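Local coordinates for protein glucanase (Klebsiella pneumoniae, PDB 5GY3) that probably hydrolyses internal beta-1,4-glucosidic linkages of cellulose and related beta-glucans, at residues A[10-13]-A[17-20]; A[50-55]-A[90-95]; A[62-67]-A[135-140]; A[66-71]-A[77-82]. One frame throughout, in Å; residues are numbered along the deposited sequence.

The four contacts illustrate how a helical barrel and its surface loops are joined through shared aromatic and aliphatic side chains. Along the chain, interaction 1 closes first, between the end of helix 2-11 and the following loop. Interaction 2 pairs helix 45-59 with helix 86-103, and its centre lies about 14 Å from that of interaction 1, with Leu-51 and Trp-54 touching residues of the first contact. Interactions 3 and 4 start from the chain around Leu-66 and Phe-67, with centres about 10 Å apart. Interaction 4 is nested inside the loop that interaction 2 closes, whereas interaction 3 reaches onward to residues 135-140. Phe-67 packs against interaction 2, linking loops to helices near the predicted nucleophile.

Interaction 1 (A[10-13]-A[17-20]); sequences RFMM and RIID
Met-12 and Ile-18 face each other as a single antiparallel bridge, with their CA atoms 4.5 Å apart, and the two bonds that frame them make a non-hydrogen-bonded pair. On one side Met-13 N donates to Arg-17 O at 2.7 Å, nearly straight at 171°. On the other, Ile-19 N donates to Phe-11 O, also at 2.7 Å but more bent, and lies in the carbonyl plane. Both acceptors also receive a CA-H...O contact: Ile-18 CA stands 3.2 Å from Phe-11 O, and Met-12 CA approaches Arg-17 O in the same manner.

Side chains extend this backbone pairing. Met-13 CG, anti to its carbonyl carbon (chi1 -71°), lies 3.5 Å from Ile-19 CG1, the two side chains meeting at about a right angle; further bends along the methionine bring CE back near the same CG1. Met-13 CG also sits over one face of the Arg-17 guanidinium, offset toward the rim and 3.7 Å from NH2. The polar end of that arginine is held by a salt bridge from NE to Asp-15, within the short turn joining the two segments. Ile-18 turns CD1 toward Met-12 CB, at 3.8 Å.

Farther out, Ile-18 is held by backbone bonds to the side chains of Gln-32 and Ser-27. With its short connection, the antiparallel bridge reverses the chain directly after helix 2-11. Met-12, Arg-17 and Ile-18 lean on helix 45-59, Phe-11 and Ile-18 meet Tyr-293 of helix 293-307, and Arg-17 and Ile-19 touch strand 27-28 at Ser-27.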
loop_
_atom_site.group_PDB
_atom_site.type_symbol
_atom_site.label_atom_id
_atom_site.label_comp_id
_atom_site.label_asym_id
_atom_site.label_seq_id
_atom_site.Cartn_x
_atom_site.Cartn_y
_atom_site.Cartn_z
ATOM N N ARG A 10 18.629 4.027 -9.330
ATOM C CA ARG A 10 18.860 2.724 -8.732
ATOM C C ARG A 10 17.798 1.700 -9.091
ATOM O O ARG A 10 18.124 0.520 -9.239
ATOM C CB ARG A 10 18.958 2.866 -7.214
ATOM C CG ARG A 10 20.242 3.563 -6.810
ATOM C CD ARG A 10 20.584 3.313 -5.369
ATOM N NE ARG A 10 20.360 1.928 -4.952
ATOM C CZ ARG A 10 20.082 1.603 -3.697
ATOM N NH1 ARG A 10 19.997 2.563 -2.788
ATOM N NH2 ARG A 10 19.884 0.340 -3.350
ATOM N N PHE A 11 16.541 2.113 -9.268
ATOM C CA PHE A 11 15.452 1.154 -9.343
ATOM C C PHE A 11 14.599 1.217 -10.602
ATOM O O PHE A 11 13.804 0.300 -10.822
ATOM C CB PHE A 11 14.531 1.311 -8.122
ATOM C CG PHE A 11 15.260 1.278 -6.821
ATOM C CD1 PHE A 11 15.878 0.108 -6.390
ATOM C CD2 PHE A 11 15.367 2.417 -6.040
ATOM C CE1 PHE A 11 16.564 0.073 -5.187
ATOM C CE2 PHE A 11 16.049 2.386 -4.838
ATOM C CZ PHE A 11 16.646 1.202 -4.409
ATOM N N MET A 12 14.716 2.244 -11.433
ATOM C CA MET A 12 13.876 2.328 -12.623
ATOM C C MET A 12 14.673 1.948 -13.869
ATOM O O MET A 12 15.733 2.523 -14.134
ATOM C CB MET A 12 13.275 3.725 -12.782
ATOM C CG MET A 12 12.260 3.801 -13.910
ATOM S SD MET A 12 11.547 5.460 -14.070
ATOM C CE MET A 12 10.549 5.230 -15.539
ATOM N N MET A 13 14.157 0.978 -14.625
ATOM C CA MET A 13 14.747 0.540 -15.882
ATOM C C MET A 13 14.268 1.421 -17.022
ATOM O O MET A 13 13.203 2.042 -16.939
ATOM C CB MET A 13 14.374 -0.916 -16.175
ATOM C CG MET A 13 15.029 -1.964 -15.281
ATOM S SD MET A 13 16.827 -1.843 -15.190
ATOM C CE MET A 13 17.044 -1.100 -13.580
ATOM N N ARG A 17 10.145 -0.319 -15.958
ATOM C CA ARG A 17 10.029 -1.196 -14.793
ATOM C C ARG A 17 10.710 -0.592 -13.575
ATOM O O ARG A 17 11.788 0.002 -13.682
ATOM C CB ARG A 17 10.658 -2.568 -15.067
ATOM C CG ARG A 17 9.920 -3.419 -16.048
ATOM C CD ARG A 17 10.611 -4.772 -16.295
ATOM N NE ARG A 17 11.862 -4.611 -17.036
ATOM C CZ ARG A 17 13.048 -5.055 -16.630
ATOM N NH1 ARG A 17 13.163 -5.725 -15.492
ATOM N NH2 ARG A 17 14.119 -4.842 -17.377
ATOM N N ILE A 18 10.077 -0.760 -12.407
ATOM C CA ILE A 18 10.717 -0.542 -11.111
ATOM C C ILE A 18 11.193 -1.894 -10.605
ATOM O O ILE A 18 10.429 -2.871 -10.610
ATOM C CB ILE A 18 9.754 0.104 -10.101
ATOM C CG1 ILE A 18 9.407 1.521 -10.548
ATOM C CG2 ILE A 18 10.380 0.126 -8.702
ATOM C CD1 ILE A 18 10.529 2.529 -10.369
ATOM N N ILE A 19 12.448 -1.957 -10.177
ATOM C CA ILE A 19 13.115 -3.217 -9.877
ATOM C C ILE A 19 13.260 -3.349 -8.370
ATOM O O ILE A 19 13.874 -2.494 -7.718
ATOM C CB ILE A 19 14.486 -3.294 -10.567
ATOM C CG1 ILE A 19 14.321 -3.239 -12.081
ATOM C CG2 ILE A 19 15.179 -4.552 -10.193
ATOM C CD1 ILE A 19 13.392 -4.279 -12.627
ATOM N N ASP A 20 12.690 -4.421 -7.820
ATOM C CA ASP A 20 12.868 -4.793 -6.416
ATOM C C ASP A 20 14.199 -5.542 -6.333
ATOM O O ASP A 20 14.267 -6.771 -6.400
ATOM C CB ASP A 20 11.686 -5.645 -5.951
ATOM C CG ASP A 20 11.561 -5.742 -4.431
ATOM O OD1 ASP A 20 12.578 -5.620 -3.718
ATOM O OD2 ASP A 20 10.419 -5.952 -3.954
#

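Interaction 2 (A[50-55]-A[90-95]); sequences KLWQWT and TLIAWA
Ile-92 divides its two branches between Trp-52 and Thr-55. Its CG2 is trans to the backbone N, while CG1 lies beside that nitrogen (chi1 -69°) and an extended second torsion (chi2 162°) carries CD1 across toward helix 45-59. On the other side, Trp-52 swings its indole out from the helix with CG trans to the backbone N, bringing CZ3 to 3.6 Å from Ile-92 CG2. The methyl approaches obliquely, and the two side chains are roughly perpendicular. Thr-55 CG2 and Ile-92 CD1 meet tip to tip, again at 3.6 Å.

With chi1 -55° the threonine hydroxyl turns back onto its own helix while CG2, anti to the backbone N, points across. OG1 donates to Leu-51 O at 2.7 Å, and Thr-55 N reaches the same oxygen at 3.0 Å from the opposite face of the carbonyl plane. Gln-32 NE2 also bonds that hydroxyl, so its polar side is satisfied while the methyl stays in an apolar setting.

Ile-115 of helix 106-123 packs on Ile-92 as well. Such buried helix-to-helix contact is what builds the (alpha/alpha)6 barrel of family 8 glycoside hydrolases; Asp-87, the predicted nucleophile, belongs to the same helix as Ile-92.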
loop_
_atom_site.group_PDB
_atom_site.type_symbol
_atom_site.label_atom_id
_atom_site.label_comp_id
_atom_site.label_asym_id
_atom_site.label_seq_id
_atom_site.Cartn_x
_atom_site.Cartn_y
_atom_site.Cartn_z
ATOM N N LYS A 50 6.328 6.607 -18.825
ATOM C CA LYS A 50 7.089 5.368 -19.001
ATOM C C LYS A 50 6.602 4.292 -18.037
ATOM O O LYS A 50 6.394 3.136 -18.426
ATOM C CB LYS A 50 8.586 5.615 -18.781
ATOM C CG LYS A 50 9.371 6.205 -19.957
ATOM C CD LYS A 50 10.781 6.684 -19.508
ATOM C CE LYS A 50 10.784 8.185 -19.161
ATOM N NZ LYS A 50 11.762 8.652 -18.103
ATOM N N LEU A 51 6.439 4.658 -16.761
ATOM C CA LEU A 51 5.985 3.705 -15.753
ATOM C C LEU A 51 4.607 3.171 -16.098
ATOM O O LEU A 51 4.356 1.960 -16.030
ATOM C CB LEU A 51 5.959 4.370 -14.377
ATOM C CG LEU A 51 7.285 4.822 -13.782
ATOM C CD1 LEU A 51 7.067 5.836 -12.657
ATOM C CD2 LEU A 51 8.050 3.608 -13.273
ATOM N N TRP A 52 3.700 4.071 -16.478
ATOM C CA TRP A 52 2.326 3.678 -16.778
ATOM C C TRP A 52 2.252 2.874 -18.071
ATOM O O TRP A 52 1.541 1.863 -18.142
ATOM C CB TRP A 52 1.439 4.928 -16.841
ATOM C CG TRP A 52 0.051 4.693 -17.361
ATOM C CD1 TRP A 52 -0.599 5.423 -18.326
ATOM C CD2 TRP A 52 -0.867 3.668 -16.949
ATOM N NE1 TRP A 52 -1.858 4.907 -18.540
ATOM C CE2 TRP A 52 -2.044 3.829 -17.711
ATOM C CE3 TRP A 52 -0.802 2.621 -16.020
ATOM C CZ2 TRP A 52 -3.149 2.986 -17.566
ATOM C CZ3 TRP A 52 -1.896 1.785 -15.878
ATOM C CH2 TRP A 52 -3.053 1.968 -16.649
ATOM N N GLN A 53 2.994 3.296 -19.097
ATOM C CA GLN A 53 3.003 2.562 -20.359
ATOM C C GLN A 53 3.474 1.124 -20.165
ATOM O O GLN A 53 2.893 0.195 -20.732
ATOM C CB GLN A 53 3.886 3.287 -21.377
ATOM C CG GLN A 53 4.242 2.477 -22.626
ATOM C CD GLN A 53 5.248 3.209 -23.521
ATOM O OE1 GLN A 53 6.040 4.030 -23.042
ATOM N NE2 GLN A 53 5.217 2.915 -24.820
ATOM N N TRP A 54 4.525 0.915 -19.370
ATOM C CA TRP A 54 4.972 -0.456 -19.152
ATOM C C TRP A 54 3.934 -1.241 -18.356
ATOM O O TRP A 54 3.611 -2.385 -18.699
ATOM C CB TRP A 54 6.327 -0.491 -18.444
ATOM C CG TRP A 54 6.770 -1.909 -18.244
ATOM C CD1 TRP A 54 7.484 -2.682 -19.122
ATOM C CD2 TRP A 54 6.478 -2.748 -17.118
ATOM N NE1 TRP A 54 7.667 -3.945 -18.599
ATOM C CE2 TRP A 54 7.056 -4.012 -17.373
ATOM C CE3 TRP A 54 5.789 -2.552 -15.915
ATOM C CZ2 TRP A 54 6.968 -5.073 -16.466
ATOM C CZ3 TRP A 54 5.707 -3.602 -15.016
ATOM C CH2 TRP A 54 6.293 -4.847 -15.296
ATOM N N THR A 55 3.385 -0.628 -17.307
ATOM C CA THR A 55 2.388 -1.301 -16.479
ATOM C C THR A 55 1.188 -1.730 -17.306
ATOM O O THR A 55 0.738 -2.881 -17.232
ATOM C CB THR A 55 1.944 -0.366 -15.359
ATOM O OG1 THR A 55 3.095 0.075 -14.635
ATOM C CG2 THR A 55 0.958 -1.067 -14.417
ATOM N N THR A 90 -4.991 -0.320 -6.755
ATOM C CA THR A 90 -5.448 0.928 -6.153
ATOM C C THR A 90 -4.415 2.033 -6.323
ATOM O O THR A 90 -4.756 3.172 -6.673
ATOM C CB THR A 90 -5.735 0.694 -4.664
ATOM O OG1 THR A 90 -6.816 -0.235 -4.519
ATOM C CG2 THR A 90 -6.068 1.988 -3.956
ATOM N N LEU A 91 -3.143 1.720 -6.044
ATOM C CA LEU A 91 -2.089 2.726 -6.125
ATOM C C LEU A 91 -1.952 3.260 -7.540
ATOM O O LEU A 91 -1.768 4.471 -7.744
ATOM C CB LEU A 91 -0.764 2.121 -5.665
ATOM C CG LEU A 91 -0.711 1.766 -4.178
ATOM C CD1 LEU A 91 0.451 0.819 -3.911
ATOM C CD2 LEU A 91 -0.590 3.032 -3.350
ATOM N N ILE A 92 -2.039 2.363 -8.525
ATOM C CA ILE A 92 -1.985 2.757 -9.933
ATOM C C ILE A 92 -3.149 3.681 -10.271
ATOM O O ILE A 92 -2.965 4.734 -10.891
ATOM C CB ILE A 92 -1.970 1.507 -10.836
ATOM C CG1 ILE A 92 -0.641 0.746 -10.683
ATOM C CG2 ILE A 92 -2.229 1.898 -12.296
ATOM C CD1 ILE A 92 -0.675 -0.738 -11.176
ATOM N N ALA A 93 -4.370 3.297 -9.876
ATOM C CA ALA A 93 -5.530 4.128 -10.189
ATOM C C ALA A 93 -5.443 5.473 -9.485
ATOM O O ALA A 93 -5.883 6.498 -10.022
ATOM C CB ALA A 93 -6.825 3.409 -9.801
ATOM N N TRP A 94 -4.921 5.477 -8.261
ATOM C CA TRP A 94 -4.771 6.714 -7.501
ATOM C C TRP A 94 -3.738 7.623 -8.148
ATOM O O TRP A 94 -3.966 8.831 -8.295
ATOM C CB TRP A 94 -4.370 6.364 -6.063
ATOM C CG TRP A 94 -4.359 7.500 -5.109
ATOM C CD1 TRP A 94 -5.054 8.680 -5.200
ATOM C CD2 TRP A 94 -3.625 7.558 -3.889
ATOM N NE1 TRP A 94 -4.791 9.466 -4.102
ATOM C CE2 TRP A 94 -3.919 8.797 -3.281
ATOM C CE3 TRP A 94 -2.747 6.678 -3.242
ATOM C CZ2 TRP A 94 -3.351 9.185 -2.070
ATOM C CZ3 TRP A 94 -2.198 7.061 -2.025
ATOM C CH2 TRP A 94 -2.511 8.298 -1.450
ATOM N N ALA A 95 -2.601 7.054 -8.561
ATOM C CA ALA A 95 -1.587 7.846 -9.249
ATOM C C ALA A 95 -2.141 8.475 -10.527
ATOM O O ALA A 95 -1.836 9.638 -10.838
ATOM C CB ALA A 95 -0.371 6.972 -9.553
#

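Interaction 3 (A[62-67]-A[135-140]); sequences KSNGLF and PGVKGF
A single methyl carries this contact: Val-137 CG2 is approached by an amide nitrogen and by an aliphatic methyl at equal distance. Asn-64 ND2 stands 3.9 Å from it, and so does Leu-66 CD1. Contact is light, burying 85 Å² in all, and it joins two loops whose backbones stay well apart, the closest CA atoms being those of Leu-66 and Val-137 at 9.3 Å. Side chains alone bridge the interval.

What makes the asparagine available is an Asx turn. Its OD1 accepts from Leu-66 N at 2.9 Å, the donor tilted 32° from the plane of the amide carbonyl. The group is thereby turned so that the oxygen faces its own loop while ND2 is directed toward Val-137, past which the asparagine runs in the opposite sense. A first torsion of 59°, with CG lodged between the backbone N and the carbonyl carbon, allows the side chain to curl back over the turn in this way. Gly-65 occupies the middle of the turn at a positive phi, where a side chain would collide with the preceding carbonyl oxygen. Leu-66 meets the valine at a slant, and the two methyls form a small apolar patch beside the amide.

Outer partners fix both loops. Asn-84 OD1 accepts a hydrogen bond from Val-137 N, while Asn-64 O accepts from Ser-118. The loop after helix 45-59 thus rests on helix 106-123, where Leu-66 touches Ser-118 and Asn-64 touches Tyr-122, and Leu-66 also touches Asp-89 of helix 86-103. Residues 135-140 belong to the loop that connects strand 130-133 to strand 145-148.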
loop_
_atom_site.group_PDB
_atom_site.type_symbol
_atom_site.label_atom_id
_atom_site.label_comp_id
_atom_site.label_asym_id
_atom_site.label_seq_id
_atom_site.Cartn_x
_atom_site.Cartn_y
_atom_site.Cartn_z
ATOM N N LYS A 62 -6.914 -8.331 -19.071
ATOM C CA LYS A 62 -8.011 -7.865 -19.913
ATOM C C LYS A 62 -9.354 -8.462 -19.517
ATOM O O LYS A 62 -10.395 -7.938 -19.931
ATOM C CB LYS A 62 -7.718 -8.186 -21.377
ATOM C CG LYS A 62 -6.525 -7.436 -21.960
ATOM C CD LYS A 62 -6.940 -6.099 -22.529
ATOM C CE LYS A 62 -5.754 -5.402 -23.195
ATOM N NZ LYS A 62 -5.055 -6.294 -24.171
ATOM N N SER A 63 -9.362 -9.538 -18.728
ATOM C CA SER A 63 -10.629 -10.155 -18.356
ATOM C C SER A 63 -11.384 -9.318 -17.332
ATOM O O SER A 63 -12.616 -9.385 -17.269
ATOM C CB SER A 63 -10.396 -11.572 -17.824
ATOM O OG SER A 63 -9.733 -11.565 -16.569
ATOM N N ASN A 64 -10.683 -8.524 -16.529
ATOM C CA ASN A 64 -11.370 -7.746 -15.510
ATOM C C ASN A 64 -10.864 -6.317 -15.373
ATOM O O ASN A 64 -11.383 -5.586 -14.530
ATOM C CB ASN A 64 -11.301 -8.461 -14.138
ATOM C CG ASN A 64 -9.879 -8.701 -13.655
ATOM O OD1 ASN A 64 -8.935 -8.020 -14.064
ATOM N ND2 ASN A 64 -9.723 -9.671 -12.758
ATOM N N GLY A 65 -9.888 -5.888 -16.173
ATOM C CA GLY A 65 -9.401 -4.523 -16.094
ATOM C C GLY A 65 -8.395 -4.247 -14.996
ATOM O O GLY A 65 -7.943 -3.096 -14.874
ATOM N N LEU A 66 -8.024 -5.249 -14.196
ATOM C CA LEU A 66 -7.030 -5.067 -13.150
ATOM C C LEU A 66 -5.662 -5.467 -13.717
ATOM O O LEU A 66 -5.470 -5.480 -14.935
ATOM C CB LEU A 66 -7.453 -5.846 -11.903
ATOM C CG LEU A 66 -8.784 -5.361 -11.303
ATOM C CD1 LEU A 66 -9.235 -6.306 -10.204
ATOM C CD2 LEU A 66 -8.596 -3.952 -10.758
ATOM N N PHE A 67 -4.696 -5.777 -12.862
ATOM C CA PHE A 67 -3.332 -6.006 -13.317
ATOM C C PHE A 67 -2.761 -7.256 -12.664
ATOM O O PHE A 67 -2.874 -7.427 -11.447
ATOM C CB PHE A 67 -2.439 -4.796 -12.998
ATOM C CG PHE A 67 -2.943 -3.513 -13.589
ATOM C CD1 PHE A 67 -3.841 -2.720 -12.895
ATOM C CD2 PHE A 67 -2.541 -3.112 -14.850
ATOM C CE1 PHE A 67 -4.325 -1.538 -13.456
ATOM C CE2 PHE A 67 -3.009 -1.930 -15.412
ATOM C CZ PHE A 67 -3.909 -1.151 -14.717
ATOM N N PRO A 135 -7.803 -9.022 -0.954
ATOM C CA PRO A 135 -6.426 -8.757 -1.419
ATOM C C PRO A 135 -6.213 -9.074 -2.889
ATOM O O PRO A 135 -5.246 -8.578 -3.479
ATOM C CB PRO A 135 -5.568 -9.675 -0.537
ATOM C CG PRO A 135 -6.412 -9.949 0.682
ATOM C CD PRO A 135 -7.833 -9.968 0.175
ATOM N N GLY A 136 -7.057 -9.924 -3.466
ATOM C CA GLY A 136 -7.003 -10.267 -4.876
ATOM C C GLY A 136 -8.300 -10.940 -5.261
ATOM O O GLY A 136 -9.058 -11.394 -4.398
ATOM N N VAL A 137 -8.562 -10.982 -6.572
ATOM C CA VAL A 137 -9.836 -11.525 -7.047
ATOM C C VAL A 137 -9.975 -12.996 -6.668
ATOM O O VAL A 137 -11.067 -13.455 -6.305
ATOM C CB VAL A 137 -9.986 -11.319 -8.566
ATOM C CG1 VAL A 137 -11.219 -12.061 -9.083
ATOM C CG2 VAL A 137 -10.099 -9.838 -8.898
ATOM N N LYS A 138 -8.882 -13.755 -6.728
ATOM C CA LYS A 138 -8.924 -15.176 -6.395
ATOM C C LYS A 138 -8.002 -15.490 -5.224
ATOM O O LYS A 138 -6.987 -14.823 -5.017
ATOM C CB LYS A 138 -8.509 -16.061 -7.581
ATOM C CG LYS A 138 -9.484 -16.043 -8.746
ATOM C CD LYS A 138 -9.167 -17.135 -9.763
ATOM C CE LYS A 138 -7.716 -17.591 -9.701
ATOM N NZ LYS A 138 -6.756 -16.587 -10.230
ATOM N N GLY A 139 -8.357 -16.536 -4.474
ATOM C CA GLY A 139 -7.467 -17.119 -3.495
ATOM C C GLY A 139 -7.681 -16.673 -2.065
ATOM O O GLY A 139 -7.086 -17.274 -1.156
ATOM N N PHE A 140 -8.506 -15.651 -1.831
ATOM C CA PHE A 140 -8.674 -15.107 -0.490
ATOM C C PHE A 140 -10.080 -15.268 0.052
ATOM O O PHE A 140 -10.322 -14.909 1.212
ATOM C CB PHE A 140 -8.272 -13.628 -0.469
ATOM C CG PHE A 140 -6.859 -13.410 -0.883
ATOM C CD1 PHE A 140 -5.827 -13.623 0.025
ATOM C CD2 PHE A 140 -6.554 -13.059 -2.185
ATOM C CE1 PHE A 140 -4.497 -13.449 -0.355
ATOM C CE2 PHE A 140 -5.228 -12.884 -2.581
ATOM C CZ PHE A 140 -4.203 -13.087 -1.669
#

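Interaction 4 (A[66-71]-A[77-82])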
loop_
_atom_site.group_PDB
_atom_site.type_symbol
_atom_site.label_atom_id
_atom_site.label_comp_id
_atom_site.label_asym_id
_atom_site.label_seq_id
_atom_site.Cartn_x
_atom_site.Cartn_y
_atom_site.Cartn_z
ATOM N N LEU A 66 -8.024 -5.249 -14.196
ATOM C CA LEU A 66 -7.030 -5.067 -13.150
ATOM C C LEU A 66 -5.662 -5.467 -13.717
ATOM O O LEU A 66 -5.470 -5.480 -14.935
ATOM C CB LEU A 66 -7.453 -5.846 -11.903
ATOM C CG LEU A 66 -8.784 -5.361 -11.303
ATOM C CD1 LEU A 66 -9.235 -6.306 -10.204
ATOM C CD2 LEU A 66 -8.596 -3.952 -10.758
ATOM N N PHE A 67 -4.696 -5.777 -12.862
ATOM C CA PHE A 67 -3.332 -6.006 -13.317
ATOM C C PHE A 67 -2.761 -7.256 -12.664
ATOM O O PHE A 67 -2.874 -7.427 -11.447
ATOM C CB PHE A 67 -2.439 -4.796 -12.998
ATOM C CG PHE A 67 -2.943 -3.513 -13.589
ATOM C CD1 PHE A 67 -3.841 -2.720 -12.895
ATOM C CD2 PHE A 67 -2.541 -3.112 -14.850
ATOM C CE1 PHE A 67 -4.325 -1.538 -13.456
ATOM C CE2 PHE A 67 -3.009 -1.930 -15.412
ATOM C CZ PHE A 67 -3.909 -1.151 -14.717
ATOM N N TYR A 68 -2.124 -8.115 -13.467
ATOM C CA TYR A 68 -1.271 -9.160 -12.904
ATOM C C TYR A 68 -0.248 -8.523 -11.971
ATOM O O TYR A 68 0.387 -7.526 -12.323
ATOM C CB TYR A 68 -0.563 -9.924 -14.026
ATOM C CG TYR A 68 -1.502 -10.439 -15.093
ATOM C CD1 TYR A 68 -2.611 -11.204 -14.757
ATOM C CD2 TYR A 68 -1.281 -10.159 -16.434
ATOM C CE1 TYR A 68 -3.470 -11.683 -15.729
ATOM C CE2 TYR A 68 -2.140 -10.629 -17.414
ATOM C CZ TYR A 68 -3.231 -11.391 -17.055
ATOM O OH TYR A 68 -4.091 -11.863 -18.026
ATOM N N TRP A 69 -0.093 -9.087 -10.771
ATOM C CA TRP A 69 0.577 -8.319 -9.727
ATOM C C TRP A 69 2.096 -8.378 -9.796
ATOM O O TRP A 69 2.743 -7.465 -9.289
ATOM C CB TRP A 69 0.125 -8.771 -8.334
ATOM C CG TRP A 69 0.754 -10.058 -7.857
ATOM C CD1 TRP A 69 0.409 -11.325 -8.229
ATOM C CD2 TRP A 69 1.823 -10.194 -6.904
ATOM N NE1 TRP A 69 1.198 -12.246 -7.566
ATOM C CE2 TRP A 69 2.075 -11.575 -6.752
ATOM C CE3 TRP A 69 2.593 -9.280 -6.167
ATOM C CZ2 TRP A 69 3.065 -12.064 -5.896
ATOM C CZ3 TRP A 69 3.576 -9.769 -5.318
ATOM C CH2 TRP A 69 3.798 -11.147 -5.187
ATOM N N ARG A 70 2.684 -9.404 -10.408
ATOM C CA ARG A 70 4.120 -9.627 -10.313
ATOM C C ARG A 70 4.718 -9.943 -11.678
ATOM O O ARG A 70 4.118 -10.664 -12.482
ATOM C CB ARG A 70 4.413 -10.770 -9.337
ATOM C CG ARG A 70 5.883 -10.974 -8.993
ATOM C CD ARG A 70 5.977 -12.000 -7.861
ATOM N NE ARG A 70 7.340 -12.439 -7.573
ATOM C CZ ARG A 70 7.960 -13.407 -8.242
ATOM N NH1 ARG A 70 7.346 -14.012 -9.252
ATOM N NH2 ARG A 70 9.196 -13.761 -7.911
ATOM N N TYR A 71 5.918 -9.416 -11.921
ATOM C CA TYR A 71 6.650 -9.629 -13.165
ATOM C C TYR A 71 8.056 -10.099 -12.820
ATOM O O TYR A 71 8.823 -9.355 -12.199
ATOM C CB TYR A 71 6.695 -8.337 -13.994
ATOM C CG TYR A 71 7.415 -8.472 -15.324
ATOM C CD1 TYR A 71 6.742 -8.898 -16.457
ATOM C CD2 TYR A 71 8.764 -8.157 -15.439
ATOM C CE1 TYR A 71 7.388 -9.008 -17.673
ATOM C CE2 TYR A 71 9.421 -8.264 -16.658
ATOM C CZ TYR A 71 8.725 -8.692 -17.767
ATOM O OH TYR A 71 9.371 -8.803 -18.978
ATOM N N ASP A 77 8.016 -17.866 -17.883
ATOM C CA ASP A 77 6.866 -16.997 -18.076
ATOM C C ASP A 77 6.944 -15.895 -17.028
ATOM O O ASP A 77 6.718 -16.168 -15.839
ATOM C CB ASP A 77 5.564 -17.784 -17.940
ATOM C CG ASP A 77 4.341 -16.950 -18.242
ATOM O OD1 ASP A 77 4.420 -15.700 -18.217
ATOM O OD2 ASP A 77 3.286 -17.554 -18.509
ATOM N N PRO A 78 7.242 -14.648 -17.412
ATOM C CA PRO A 78 7.450 -13.596 -16.402
ATOM C C PRO A 78 6.186 -13.212 -15.659
ATOM O O PRO A 78 6.282 -12.548 -14.619
ATOM C CB PRO A 78 7.989 -12.413 -17.225
ATOM C CG PRO A 78 8.339 -12.986 -18.576
ATOM C CD PRO A 78 7.414 -14.137 -18.780
ATOM N N ILE A 79 5.016 -13.598 -16.158
ATOM C CA ILE A 79 3.755 -13.311 -15.486
ATOM C C ILE A 79 3.049 -14.633 -15.214
ATOM O O ILE A 79 1.932 -14.867 -15.686
ATOM C CB ILE A 79 2.883 -12.344 -16.309
ATOM C CG1 ILE A 79 2.787 -12.782 -17.772
ATOM C CG2 ILE A 79 3.461 -10.954 -16.270
ATOM C CD1 ILE A 79 2.049 -11.785 -18.655
ATOM N N ALA A 80 3.703 -15.504 -14.445
ATOM C CA ALA A 80 3.136 -16.819 -14.156
ATOM C C ALA A 80 1.876 -16.710 -13.306
ATOM O O ALA A 80 0.863 -17.354 -13.602
ATOM C CB ALA A 80 4.177 -17.700 -13.464
ATOM N N ASP A 81 1.916 -15.910 -12.236
ATOM C CA ASP A 81 0.757 -15.736 -11.365
ATOM C C ASP A 81 -0.212 -14.753 -12.009
ATOM O O ASP A 81 0.114 -13.573 -12.186
ATOM C CB ASP A 81 1.185 -15.243 -9.980
ATOM C CG ASP A 81 0.032 -15.219 -8.978
ATOM O OD1 ASP A 81 -1.145 -15.351 -9.383
ATOM O OD2 ASP A 81 0.296 -15.054 -7.768
ATOM N N LYS A 82 -1.408 -15.233 -12.337
ATOM C CA LYS A 82 -2.402 -14.441 -13.044
ATOM C C LYS A 82 -3.344 -13.688 -12.108
ATOM O O LYS A 82 -4.342 -13.130 -12.574
ATOM C CB LYS A 82 -3.207 -15.345 -13.980
ATOM C CG LYS A 82 -2.341 -16.105 -14.969
ATOM C CD LYS A 82 -1.638 -15.144 -15.919
ATOM C CE LYS A 82 -0.713 -15.890 -16.876
ATOM N NZ LYS A 82 0.045 -14.930 -17.731
HETATM O O HOH W 1 -1.871 -13.647 -19.613
HETATM O O HOH W 2 2.342 -12.295 -11.522
#
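Lys-82 NZ is gripped from several sides, with Tyr-68 as its partner across the contact. The ammonium lies 5.0 Å from the centroid of the Tyr-68 ring and almost on its normal, a cation-pi arrangement, while it donates to Ile-79 O at 2.8 Å and to a water that also bonds Tyr-68 OH. A bend in the lysine chain (chi2 -64°) lays CD over the same ring, offset toward the rim and 3.9 Å from CE1.

Farther along, Trp-69 NE1 donates to Asp-81 OD2 at 3.0 Å. The oxygen lies close to the indole plane, yet the N-H meets the carboxylate from above, and the two planes stand 86° apart. Asp-81 OD1 is taken by the backbone N of Asn-83, which helps fix the rotation of the group. A second water donates to both Arg-70 O, at 2.6 Å, and Asp-81 O, bridging the backbones.

At the far end, Pro-78 CB rests over one face of the Tyr-71 ring, 3.5 Å from CE1, in a CH-pi contact, and Ile-79 CG2 comes to the ring edge. An Asx turn from Asp-77 OD1 to Ile-79 N shapes this corner.

Residues 68-71 and 78-82 run nearly antiparallel, forming a surface loop that folds back on strand 70-71. With Trp-69 about 7 Å from the side chain of Asp-87, the predicted nucleophile, the arrangement is consistent with a loop bordering the catalytic cleft of a family 8 glycoside hydrolase.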